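Local coordinates for capsular polysaccharide export system protein KpsC (Thermosulfurimonas dismutans, PDB 6MGB), which transfers a beta-linked Kdo sugar, probably from CMP-Kdo, in building the conserved glycolipid anchor of Gram-negative bacterial capsules, at residues Glu196-Val201 with Ser222-Arg227; Glu157-Ile162 with Arg241-Ser246; Pro301-Pro306 with Phe315-His320. All coordinates share one frame; numbering follows the deposited sequence.

Contact 1: Glu196-Val201 with Ser222-Arg227. With C5P (cytidine-5'-monophosphate), chain D.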
loop_
_atom_site.group_PDB
_atom_site.type_symbol
_atom_site.label_atom_id
_atom_site.label_comp_id
_atom_site.label_asym_id
_atom_site.label_seq_id
_atom_site.Cartn_x
_atom_site.Cartn_y
_atom_site.Cartn_z
ATOM N N GLU A 196 -24.511 12.823 3.551
ATOM C CA GLU A 196 -24.255 11.930 4.671
ATOM C C GLU A 196 -22.765 11.626 4.741
ATOM O O GLU A 196 -22.097 11.502 3.711
ATOM C CB GLU A 196 -25.049 10.633 4.519
ATOM C CG GLU A 196 -26.557 10.831 4.489
ATOM C CD GLU A 196 -27.321 9.523 4.545
ATOM O OE1 GLU A 196 -26.922 8.566 3.849
ATOM O OE2 GLU A 196 -28.321 9.452 5.291
ATOM N N ILE A 197 -22.246 11.508 5.958
ATOM C CA ILE A 197 -20.822 11.297 6.190
ATOM C C ILE A 197 -20.635 9.887 6.731
ATOM O O ILE A 197 -21.199 9.535 7.774
ATOM C CB ILE A 197 -20.243 12.340 7.158
ATOM C CG1 ILE A 197 -20.519 13.761 6.650
ATOM C CG2 ILE A 197 -18.748 12.113 7.355
ATOM C CD1 ILE A 197 -20.025 14.038 5.240
ATOM N N TYR A 198 -19.845 9.085 6.023
ATOM C CA TYR A 198 -19.492 7.741 6.455
ATOM C C TYR A 198 -17.996 7.656 6.726
ATOM O O TYR A 198 -17.187 8.216 5.980
ATOM C CB TYR A 198 -19.883 6.700 5.404
ATOM C CG TYR A 198 -21.374 6.512 5.247
ATOM C CD1 TYR A 198 -22.116 7.350 4.426
ATOM C CD2 TYR A 198 -22.039 5.489 5.911
ATOM C CE1 TYR A 198 -23.480 7.179 4.277
ATOM C CE2 TYR A 198 -23.401 5.312 5.768
ATOM C CZ TYR A 198 -24.116 6.158 4.948
ATOM O OH TYR A 198 -25.474 5.989 4.802
ATOM N N VAL A 199 -17.641 6.952 7.798
ATOM C CA VAL A 199 -16.255 6.684 8.164
ATOM C C VAL A 199 -16.058 5.176 8.166
ATOM O O VAL A 199 -16.795 4.452 8.847
ATOM C CB VAL A 199 -15.905 7.279 9.541
ATOM C CG1 VAL A 199 -14.498 6.871 9.969
ATOM C CG2 VAL A 199 -16.037 8.793 9.520
ATOM N N LYS A 200 -15.063 4.704 7.419
ATOM C CA LYS A 200 -14.752 3.280 7.347
ATOM C C LYS A 200 -13.564 2.998 8.260
ATOM O O LYS A 200 -12.454 3.482 8.016
ATOM C CB LYS A 200 -14.459 2.847 5.913
ATOM C CG LYS A 200 -14.034 1.384 5.779
ATOM C CD LYS A 200 -14.990 0.452 6.515
ATOM C CE LYS A 200 -14.725 -1.011 6.202
ATOM N NZ LYS A 200 -13.302 -1.391 6.414
ATOM N N VAL A 201 -13.805 2.213 9.312
ATOM C CA VAL A 201 -12.741 1.831 10.228
ATOM C C VAL A 201 -11.850 0.782 9.575
ATOM O O VAL A 201 -12.308 -0.065 8.796
ATOM C CB VAL A 201 -13.340 1.314 11.549
ATOM C CG1 VAL A 201 -12.254 0.785 12.475
ATOM C CG2 VAL A 201 -14.131 2.421 12.239
ATOM N N SER A 222 -24.702 12.217 13.735
ATOM C CA SER A 222 -25.177 11.937 12.386
ATOM C C SER A 222 -24.124 11.239 11.539
ATOM O O SER A 222 -24.467 10.656 10.506
ATOM C CB SER A 222 -25.613 13.233 11.701
ATOM O OG SER A 222 -24.493 14.020 11.335
ATOM N N VAL A 223 -22.858 11.285 11.950
ATOM C CA VAL A 223 -21.804 10.604 11.210
ATOM C C VAL A 223 -21.918 9.106 11.450
ATOM O O VAL A 223 -22.040 8.649 12.594
ATOM C CB VAL A 223 -20.423 11.137 11.621
ATOM C CG1 VAL A 223 -19.316 10.382 10.893
ATOM C CG2 VAL A 223 -20.325 12.633 11.332
ATOM N N LYS A 224 -21.877 8.334 10.368
ATOM C CA LYS A 224 -22.048 6.887 10.424
ATOM C C LYS A 224 -20.672 6.237 10.337
ATOM O O LYS A 224 -20.011 6.299 9.295
ATOM C CB LYS A 224 -22.971 6.422 9.301
ATOM C CG LYS A 224 -24.344 7.082 9.370
ATOM C CD LYS A 224 -25.172 6.845 8.123
ATOM C CE LYS A 224 -26.514 7.560 8.208
ATOM N NZ LYS A 224 -26.354 9.029 8.407
ATOM N N VAL A 225 -20.243 5.625 11.436
ATOM C CA VAL A 225 -18.936 4.988 11.530
ATOM C C VAL A 225 -19.124 3.506 11.242
ATOM O O VAL A 225 -19.847 2.809 11.964
ATOM C CB VAL A 225 -18.300 5.216 12.910
ATOM C CG1 VAL A 225 -16.956 4.509 13.010
ATOM C CG2 VAL A 225 -18.133 6.704 13.169
ATOM N N ILE A 226 -18.471 3.028 10.188
ATOM C CA ILE A 226 -18.676 1.673 9.689
ATOM C C ILE A 226 -17.641 0.766 10.341
ATOM O O ILE A 226 -16.437 0.924 10.125
ATOM C CB ILE A 226 -18.579 1.620 8.160
ATOM C CG1 ILE A 226 -19.599 2.577 7.529
ATOM C CG2 ILE A 226 -18.798 0.192 7.659
ATOM C CD1 ILE A 226 -19.461 2.727 6.027
ATOM N N ARG A 227 -18.112 -0.187 11.141
ATOM C CA ARG A 227 -17.256 -1.187 11.761
ATOM C C ARG A 227 -17.570 -2.592 11.266
ATOM O O ARG A 227 -17.019 -3.566 11.793
ATOM C CB ARG A 227 -17.384 -1.115 13.284
ATOM C CG ARG A 227 -17.362 0.309 13.819
ATOM C CD ARG A 227 -17.332 0.336 15.333
ATOM N NE ARG A 227 -15.973 0.504 15.846
ATOM C CZ ARG A 227 -15.445 1.665 16.225
ATOM N NH1 ARG A 227 -14.198 1.706 16.673
ATOM N NH2 ARG A 227 -16.154 2.786 16.168
HETATM O O3P C5P D . -2.813 1.535 3.728
HETATM P P C5P D . -3.741 0.916 4.748
HETATM O O1P C5P D . -4.540 2.026 5.423
HETATM O O2P C5P D . -3.143 0.025 5.820
HETATM O "O5'" C5P D . -4.776 0.047 3.911
HETATM C "C5'" C5P D . -4.477 -1.282 3.511
HETATM C "C4'" C5P D . -5.672 -1.920 2.849
HETATM O "O4'" C5P D . -6.670 -2.219 3.859
HETATM C "C3'" C5P D . -6.406 -1.042 1.845
HETATM O "O3'" C5P D . -5.819 -1.079 0.556
HETATM C "C2'" C5P D . -7.825 -1.597 1.878
HETATM O "O2'" C5P D . -7.942 -2.759 1.070
HETATM C "C1'" C5P D . -7.967 -1.998 3.347
HETATM N N1 C5P D . -8.613 -0.935 4.153
HETATM C C2 C5P D . -10.062 -1.036 4.520
HETATM N N3 C5P D . -10.706 0.050 5.339
HETATM C C4 C5P D . -9.928 1.201 5.786
HETATM C C5 C5P D . -8.486 1.301 5.421
HETATM C C6 C5P D . -7.843 0.215 4.602
HETATM O O2 C5P D . -10.697 -1.965 4.161
HETATM N N4 C5P D . -10.553 2.256 6.579
HETATM O O HOH W 1 -23.929 12.217 8.146
#
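Lys224 lies against Tyr198 on one face of a parallel strand pair, 196-200 with 224-226, within the Rossmann-like sheet of a GT-B glycosyltransferase. The two strands and helix 203-206 make a beta-alpha-beta unit, and 224-226 is an outermost strand of that sheet.

CB of Lys224 sits 3.6 Å from Tyr198 CD2. CG, anti to the carbonyl carbon (chi1 -59°), sends the chain along the tyrosine ring. There Lys224 CD makes the closest approach, 3.3 Å to Tyr198 CE2, coming in obliquely. CE then passes the tyrosine hydroxyl, and a bend at chi4 (58°) turns Lys224 NZ toward Glu196 OE2, 3.7 Å away in a long salt bridge. NZ also gives a weak hydrogen bond to Ser222 O. Ile226 CD1 lies 3.8 Å from Tyr198 CD2, while Phe152 meets the same ring edge-to-face.

The other face is aliphatic. Val223 CG1 touches CG2 of Val199 and CG2 of Ile197, and just past the strand end Val201 CG2 reaches Val225 CG1 at 3.6 Å.

Four backbone bonds join the strands in parallel register. Lys224 N and O go to Ile197 O and Val199 N, and Ile226 N and O go to Val199 O and Val201 N. A water bridges Ile197 N and Ser222 O, accepting from the first and donating to the second.

At the other end the pair reaches the nucleotide. Lys200, bent at chi2 and chi4, has its CD against Ile226 CG2 and is anchored by NZ to Val201 O at 2.9 Å. The same ammonium also reaches the base: Lys200 NZ donates to N3 of cytidine-5'-monophosphate at 3.2 Å.

Contact 2: Glu157-Ile162 with Arg241-Ser246. With C5P (cytidine-5'-monophosphate), chain D.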
loop_
_atom_site.group_PDB
_atom_site.type_symbol
_atom_site.label_atom_id
_atom_site.label_comp_id
_atom_site.label_asym_id
_atom_site.label_seq_id
_atom_site.Cartn_x
_atom_site.Cartn_y
_atom_site.Cartn_z
ATOM N N GLU A 157 -26.993 11.717 -1.332
ATOM C CA GLU A 157 -25.655 12.293 -1.354
ATOM C C GLU A 157 -24.873 11.836 -0.128
ATOM O O GLU A 157 -25.377 11.893 0.998
ATOM C CB GLU A 157 -25.730 13.819 -1.396
ATOM C CG GLU A 157 -24.389 14.495 -1.645
ATOM C CD GLU A 157 -24.441 16.000 -1.448
ATOM O OE1 GLU A 157 -25.549 16.539 -1.232
ATOM O OE2 GLU A 157 -23.373 16.645 -1.507
ATOM N N ARG A 158 -23.642 11.382 -0.349
ATOM C CA ARG A 158 -22.833 10.835 0.732
ATOM C C ARG A 158 -21.379 10.772 0.289
ATOM O O ARG A 158 -21.084 10.593 -0.896
ATOM C CB ARG A 158 -23.325 9.440 1.134
ATOM C CG ARG A 158 -23.377 8.475 -0.036
ATOM C CD ARG A 158 -23.772 7.069 0.374
ATOM N NE ARG A 158 -23.938 6.220 -0.805
ATOM C CZ ARG A 158 -25.106 5.881 -1.347
ATOM N NH1 ARG A 158 -26.253 6.291 -0.816
ATOM N NH2 ARG A 158 -25.127 5.114 -2.428
ATOM N N VAL A 159 -20.474 10.913 1.260
ATOM C CA VAL A 159 -19.040 10.803 1.028
ATOM C C VAL A 159 -18.465 9.810 2.029
ATOM O O VAL A 159 -19.080 9.491 3.049
ATOM C CB VAL A 159 -18.320 12.165 1.137
ATOM C CG1 VAL A 159 -18.950 13.176 0.188
ATOM C CG2 VAL A 159 -18.349 12.688 2.569
ATOM N N LEU A 160 -17.262 9.323 1.729
ATOM C CA LEU A 160 -16.603 8.305 2.537
ATOM C C LEU A 160 -15.258 8.822 3.026
ATOM O O LEU A 160 -14.452 9.318 2.231
ATOM C CB LEU A 160 -16.402 7.011 1.741
ATOM C CG LEU A 160 -15.791 5.846 2.526
ATOM C CD1 LEU A 160 -16.715 5.407 3.653
ATOM C CD2 LEU A 160 -15.480 4.679 1.603
ATOM N N LEU A 161 -15.022 8.700 4.330
ATOM C CA LEU A 161 -13.734 9.002 4.941
ATOM C C LEU A 161 -13.055 7.692 5.320
ATOM O O LEU A 161 -13.683 6.817 5.924
ATOM C CB LEU A 161 -13.906 9.890 6.179
ATOM C CG LEU A 161 -14.136 11.391 5.965
ATOM C CD1 LEU A 161 -15.197 11.671 4.911
ATOM C CD2 LEU A 161 -14.524 12.040 7.284
ATOM N N ILE A 162 -11.780 7.561 4.963
ATOM C CA ILE A 162 -11.009 6.349 5.219
ATOM C C ILE A 162 -10.210 6.554 6.499
ATOM O O ILE A 162 -9.422 7.500 6.608
ATOM C CB ILE A 162 -10.086 6.012 4.036
ATOM C CG1 ILE A 162 -10.916 5.787 2.767
ATOM C CG2 ILE A 162 -9.235 4.778 4.351
ATOM C CD1 ILE A 162 -10.092 5.618 1.507
ATOM N N ARG A 241 -16.960 10.311 -4.040
ATOM C CA ARG A 241 -15.911 11.150 -3.476
ATOM C C ARG A 241 -15.365 10.498 -2.216
ATOM O O ARG A 241 -16.130 10.173 -1.301
ATOM C CB ARG A 241 -16.459 12.548 -3.170
ATOM C CG ARG A 241 -15.485 13.477 -2.479
ATOM C CD ARG A 241 -16.067 14.876 -2.369
ATOM N NE ARG A 241 -16.051 15.583 -3.647
ATOM C CZ ARG A 241 -16.607 16.772 -3.854
ATOM N NH1 ARG A 241 -17.236 17.398 -2.867
ATOM N NH2 ARG A 241 -16.537 17.338 -5.050
ATOM N N ILE A 242 -14.046 10.318 -2.166
ATOM C CA ILE A 242 -13.375 9.637 -1.065
ATOM C C ILE A 242 -12.383 10.597 -0.424
ATOM O O ILE A 242 -11.708 11.362 -1.121
ATOM C CB ILE A 242 -12.652 8.360 -1.545
ATOM C CG1 ILE A 242 -13.571 7.507 -2.425
ATOM C CG2 ILE A 242 -12.152 7.549 -0.360
ATOM C CD1 ILE A 242 -14.864 7.081 -1.762
ATOM N N TYR A 243 -12.295 10.546 0.903
ATOM C CA TYR A 243 -11.340 11.336 1.673
ATOM C C TYR A 243 -10.352 10.405 2.360
ATOM O O TYR A 243 -10.759 9.441 3.016
ATOM C CB TYR A 243 -12.051 12.196 2.720
ATOM C CG TYR A 243 -12.820 13.372 2.160
ATOM C CD1 TYR A 243 -14.069 13.198 1.580
ATOM C CD2 TYR A 243 -12.304 14.659 2.230
ATOM C CE1 TYR A 243 -14.777 14.271 1.074
ATOM C CE2 TYR A 243 -13.005 15.737 1.727
ATOM C CZ TYR A 243 -14.239 15.539 1.152
ATOM O OH TYR A 243 -14.936 16.613 0.651
ATOM N N THR A 244 -9.058 10.697 2.215
ATOM C CA THR A 244 -8.018 9.867 2.808
ATOM C C THR A 244 -6.803 10.724 3.135
ATOM O O THR A 244 -6.556 11.751 2.496
ATOM C CB THR A 244 -7.607 8.718 1.872
ATOM O OG1 THR A 244 -6.768 7.796 2.577
ATOM C CG2 THR A 244 -6.860 9.246 0.647
ATOM N N VAL A 245 -6.046 10.287 4.141
ATOM C CA VAL A 245 -4.764 10.902 4.470
ATOM C C VAL A 245 -3.690 10.232 3.625
ATOM O O VAL A 245 -3.075 10.872 2.763
ATOM C CB VAL A 245 -4.442 10.785 5.974
ATOM C CG1 VAL A 245 -3.034 11.308 6.261
ATOM C CG2 VAL A 245 -5.466 11.548 6.805
ATOM N N SER A 246 -3.466 8.928 3.858
ATOM C CA SER A 246 -2.409 8.219 3.140
ATOM C C SER A 246 -2.700 6.733 2.936
ATOM O O SER A 246 -1.765 5.974 2.648
ATOM C CB SER A 246 -1.079 8.356 3.894
ATOM O OG SER A 246 -1.156 7.732 5.165
HETATM O O3P C5P D . -2.813 1.535 3.728
HETATM P P C5P D . -3.741 0.916 4.748
HETATM O O1P C5P D . -4.540 2.026 5.423
HETATM O O2P C5P D . -3.143 0.025 5.820
HETATM O "O5'" C5P D . -4.776 0.047 3.911
HETATM C "C5'" C5P D . -4.477 -1.282 3.511
HETATM C "C4'" C5P D . -5.672 -1.920 2.849
HETATM O "O4'" C5P D . -6.670 -2.219 3.859
HETATM C "C3'" C5P D . -6.406 -1.042 1.845
HETATM O "O3'" C5P D . -5.819 -1.079 0.556
HETATM C "C2'" C5P D . -7.825 -1.597 1.878
HETATM O "O2'" C5P D . -7.942 -2.759 1.070
HETATM C "C1'" C5P D . -7.967 -1.998 3.347
HETATM N N1 C5P D . -8.613 -0.935 4.153
HETATM C C2 C5P D . -10.062 -1.036 4.520
HETATM N N3 C5P D . -10.706 0.050 5.339
HETATM C C4 C5P D . -9.928 1.201 5.786
HETATM C C5 C5P D . -8.486 1.301 5.421
HETATM C C6 C5P D . -7.843 0.215 4.602
HETATM O O2 C5P D . -10.697 -1.965 4.161
HETATM N N4 C5P D . -10.553 2.256 6.579
HETATM O O HOH W 2 -19.610 10.719 -3.001
HETATM O O HOH W 3 -7.177 7.853 5.252
#
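Leu160 and Tyr243 are joined backbone to backbone, Tyr243 N donating to Leu160 O at 2.8 Å, in the parallel pairing of strands 158-162 and 241-244. Tyr243 O in turn takes Ile162 N at 2.9 Å, and a weak bond runs from Leu160 N to Arg241 O.

Waters extend the pairing at each end. One receives from Arg241 N and donates to Arg158 O. The other is gripped three ways: it donates to Ile162 O at 2.6 Å and accepts from Thr244 OG1 and Val245 N. The threonine can do this because OG1 stands anti to its own backbone N (chi1 -170°), from where it also bonds Ser247 N.

Apolar contacts line both faces. On the tyrosine side, Leu161 and Tyr243 run side by side, with Leu161 CD1 slanting onto Tyr243 CD1 at 3.8 Å. The ring presents an edge to Val159, Tyr243 CE1 lying 4.1 Å from Val159 CB, and Leu160 O lies in the ring plane at that edge. Ala188 of helix 180-191 covers Leu161 and Tyr243, and the hydroxyl ends on Asn192 ND2. Replacing Tyr243 with alanine would probably open a gap beside Leu161 and Val159 and leave the Asn192 amide without its hydroxyl partner. On the opposite face Leu160 and Ile242 point the same way, Leu160 CB meeting Ile242 CD1 at 3.8 Å. Ile162 belongs to the nucleotide pocket, though its side chain has two conformers and its exact approach to the cytosine is uncertain.

Arg241 forms a salt bridge through NE to Glu259 of the next strand, 259-262. In the sheet order 3-2-1-4-5-6 the pairing of 158-162 with 241-244 is the central 1-4 step, the topological switch at whose C-terminal end Rossmann-like folds characteristically bind nucleotides.

Contact 3: Pro301-Pro306 with Phe315-His320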
loop_
_atom_site.group_PDB
_atom_site.type_symbol
_atom_site.label_atom_id
_atom_site.label_comp_id
_atom_site.label_asym_id
_atom_site.label_seq_id
_atom_site.Cartn_x
_atom_site.Cartn_y
_atom_site.Cartn_z
ATOM N N PRO A 301 6.132 -4.462 -7.200
ATOM C CA PRO A 301 6.197 -5.606 -6.284
ATOM C C PRO A 301 6.805 -6.832 -6.946
ATOM O O PRO A 301 6.842 -6.965 -8.170
ATOM C CB PRO A 301 4.727 -5.858 -5.921
ATOM C CG PRO A 301 3.944 -4.714 -6.530
ATOM C CD PRO A 301 4.761 -4.260 -7.688
ATOM N N ARG A 302 7.282 -7.743 -6.099
ATOM C CA ARG A 302 7.783 -9.040 -6.539
ATOM C C ARG A 302 6.751 -10.104 -6.191
ATOM O O ARG A 302 6.413 -10.288 -5.016
ATOM C CB ARG A 302 9.128 -9.361 -5.891
ATOM C CG ARG A 302 10.161 -8.271 -6.085
ATOM C CD ARG A 302 11.544 -8.724 -5.676
ATOM N NE ARG A 302 12.535 -7.679 -5.906
ATOM C CZ ARG A 302 13.843 -7.830 -5.729
ATOM N NH1 ARG A 302 14.332 -8.993 -5.318
ATOM N NH2 ARG A 302 14.663 -6.816 -5.966
ATOM N N TYR A 303 6.255 -10.798 -7.208
ATOM C CA TYR A 303 5.213 -11.797 -7.037
ATOM C C TYR A 303 5.793 -13.202 -7.085
ATOM O O TYR A 303 6.744 -13.480 -7.821
ATOM C CB TYR A 303 4.144 -11.660 -8.127
ATOM C CG TYR A 303 3.325 -10.397 -8.029
ATOM C CD1 TYR A 303 2.168 -10.362 -7.268
ATOM C CD2 TYR A 303 3.706 -9.241 -8.699
ATOM C CE1 TYR A 303 1.413 -9.212 -7.165
ATOM C CE2 TYR A 303 2.956 -8.087 -8.608
ATOM C CZ TYR A 303 1.810 -8.078 -7.837
ATOM O OH TYR A 303 1.056 -6.933 -7.739
ATOM N N ILE A 304 5.206 -14.087 -6.288
ATOM C CA ILE A 304 5.484 -15.516 -6.359
ATOM C C ILE A 304 4.257 -16.199 -6.937
ATOM O O ILE A 304 3.126 -15.725 -6.783
ATOM C CB ILE A 304 5.862 -16.139 -4.994
ATOM C CG1 ILE A 304 4.953 -15.652 -3.853
ATOM C CG2 ILE A 304 7.317 -15.844 -4.668
ATOM C CD1 ILE A 304 3.573 -16.292 -3.805
ATOM N N ASN A 305 4.487 -17.307 -7.623
ATOM C CA ASN A 305 3.373 -18.119 -8.083
ATOM C C ASN A 305 2.902 -18.947 -6.894
ATOM O O ASN A 305 3.606 -19.876 -6.477
ATOM C CB ASN A 305 3.788 -19.010 -9.252
ATOM C CG ASN A 305 2.629 -19.803 -9.812
ATOM O OD1 ASN A 305 1.592 -19.949 -9.162
ATOM N ND2 ASN A 305 2.794 -20.319 -11.024
ATOM N N PRO A 306 1.744 -18.639 -6.303
ATOM C CA PRO A 306 1.355 -19.353 -5.075
ATOM C C PRO A 306 1.268 -20.854 -5.257
ATOM O O PRO A 306 1.432 -21.599 -4.284
ATOM C CB PRO A 306 -0.014 -18.744 -4.733
ATOM C CG PRO A 306 -0.046 -17.437 -5.448
ATOM C CD PRO A 306 0.716 -17.666 -6.711
ATOM N N PHE A 315 -0.502 -11.914 -12.436
ATOM C CA PHE A 315 -1.589 -12.774 -12.887
ATOM C C PHE A 315 -1.602 -14.105 -12.147
ATOM O O PHE A 315 -2.666 -14.717 -12.000
ATOM C CB PHE A 315 -1.479 -12.993 -14.396
ATOM C CG PHE A 315 -1.655 -11.734 -15.200
ATOM C CD1 PHE A 315 -2.921 -11.223 -15.437
ATOM C CD2 PHE A 315 -0.559 -11.054 -15.704
ATOM C CE1 PHE A 315 -3.092 -10.064 -16.169
ATOM C CE2 PHE A 315 -0.724 -9.893 -16.440
ATOM C CZ PHE A 315 -1.992 -9.398 -16.670
ATOM N N ASP A 316 -0.445 -14.567 -11.670
ATOM C CA ASP A 316 -0.422 -15.777 -10.854
ATOM C C ASP A 316 -1.158 -15.560 -9.538
ATOM O O ASP A 316 -1.895 -16.438 -9.074
ATOM C CB ASP A 316 1.019 -16.209 -10.591
ATOM C CG ASP A 316 1.768 -16.547 -11.863
ATOM O OD1 ASP A 316 1.158 -17.150 -12.772
ATOM O OD2 ASP A 316 2.965 -16.207 -11.953
ATOM N N VAL A 317 -0.972 -14.391 -8.922
ATOM C CA VAL A 317 -1.638 -14.105 -7.656
ATOM C C VAL A 317 -3.119 -13.831 -7.880
ATOM O O VAL A 317 -3.968 -14.269 -7.094
ATOM C CB VAL A 317 -0.931 -12.935 -6.944
ATOM C CG1 VAL A 317 -1.790 -12.370 -5.820
ATOM C CG2 VAL A 317 0.412 -13.399 -6.395
ATOM N N ILE A 318 -3.459 -13.107 -8.950
ATOM C CA ILE A 318 -4.866 -12.862 -9.257
ATOM C C ILE A 318 -5.608 -14.185 -9.400
ATOM O O ILE A 318 -6.631 -14.416 -8.747
ATOM C CB ILE A 318 -5.001 -11.993 -10.521
ATOM C CG1 ILE A 318 -4.496 -10.575 -10.242
ATOM C CG2 ILE A 318 -6.457 -11.949 -10.992
ATOM C CD1 ILE A 318 -4.485 -9.660 -11.453
ATOM N N ASN A 319 -5.098 -15.075 -10.255
ATOM C CA ASN A 319 -5.743 -16.372 -10.435
ATOM C C ASN A 319 -5.868 -17.123 -9.116
ATOM O O ASN A 319 -6.846 -17.848 -8.906
ATOM C CB ASN A 319 -4.967 -17.211 -11.451
ATOM C CG ASN A 319 -5.268 -16.816 -12.885
ATOM O OD1 ASN A 319 -6.309 -16.226 -13.173
ATOM N ND2 ASN A 319 -4.357 -17.145 -13.793
ATOM N N HIS A 320 -4.895 -16.961 -8.218
ATOM C CA HIS A 320 -4.983 -17.601 -6.910
ATOM C C HIS A 320 -6.060 -16.951 -6.051
ATOM O O HIS A 320 -6.799 -17.646 -5.342
ATOM C CB HIS A 320 -3.627 -17.539 -6.208
ATOM C CG HIS A 320 -3.616 -18.181 -4.857
ATOM N ND1 HIS A 320 -3.633 -17.453 -3.686
ATOM C CD2 HIS A 320 -3.590 -19.485 -4.488
ATOM C CE1 HIS A 320 -3.617 -18.279 -2.656
ATOM N NE2 HIS A 320 -3.590 -19.517 -3.115
HETATM O O HOH W 4 -1.454 -19.616 -9.472
#
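Pro306, Asn305 and Tyr303 make a strand-to-helix contact, packing strand 302-305 and the residue after it against helix 314-322 with no direct hydrogen bond. The strand belongs to the mixed seven-stranded sheet, between 90-94 and 310-312, and it crosses the helix at 55°.

The proline packs on a ring. Its CB stands over one face of the His320 imidazole in a CH-pi interaction, 3.7 Å from CB of Pro306 to the ring centroid and only 16° off the ring normal. His320 CG is anti to the backbone N (chi1 -180°), which lays the ring out beside the proline. Pro306 CD meanwhile rests 3.7 Å from Asp316 O, one helical turn earlier.

Asn305 and Asp316 stack their flat ends. Amide and carboxylate planes are nearly parallel, with Asn305 CG 3.9 Å from Asp316 CG. Each has its own bond elsewhere: Asp316 OD2 with Asn313 N, just ahead of the helix, and Asn305 OD1 with Ala307 N. A water joins the two sides by donating to Asn305 OD1 and to Asp316 O.

Deeper in, Val317 CG2 abuts the edge of the Tyr303 ring, 3.6 Å from its CD1, and lies as close to Ile304 O. Tyr303 OH continues away to Tyr297 O, and Leu89 adjoins Pro306, Val317 and His320.

A short antiparallel hairpin, 302-305 with 310-312, thus leads straight into a helix that folds back on its first strand. Because this sheet also holds the chain's first strands, the contact fits the return of the C-terminal segment to the N-terminal domain that is common in GT-B enzymes.

From the N terminus the chain first lays down strands of the mixed sheet, then enters the parallel sheet at 157-162, where contact 2 opens. Contact 1 opens at 196 and closes at 227, wholly within the longer excursion that contact 2 ends at 241-246. Strands 158-162 and 196-200 are neighbours, so the two contacts together set four adjacent strands in the order 224-226, 196-200, 158-162, 241-244, and both touch cytidine-5'-monophosphate. Contact 3 follows in series, a short loop between 301-306 and 315-320 back on the mixed sheet, its centre about 30 Å from that of contact 2. None of the three cross.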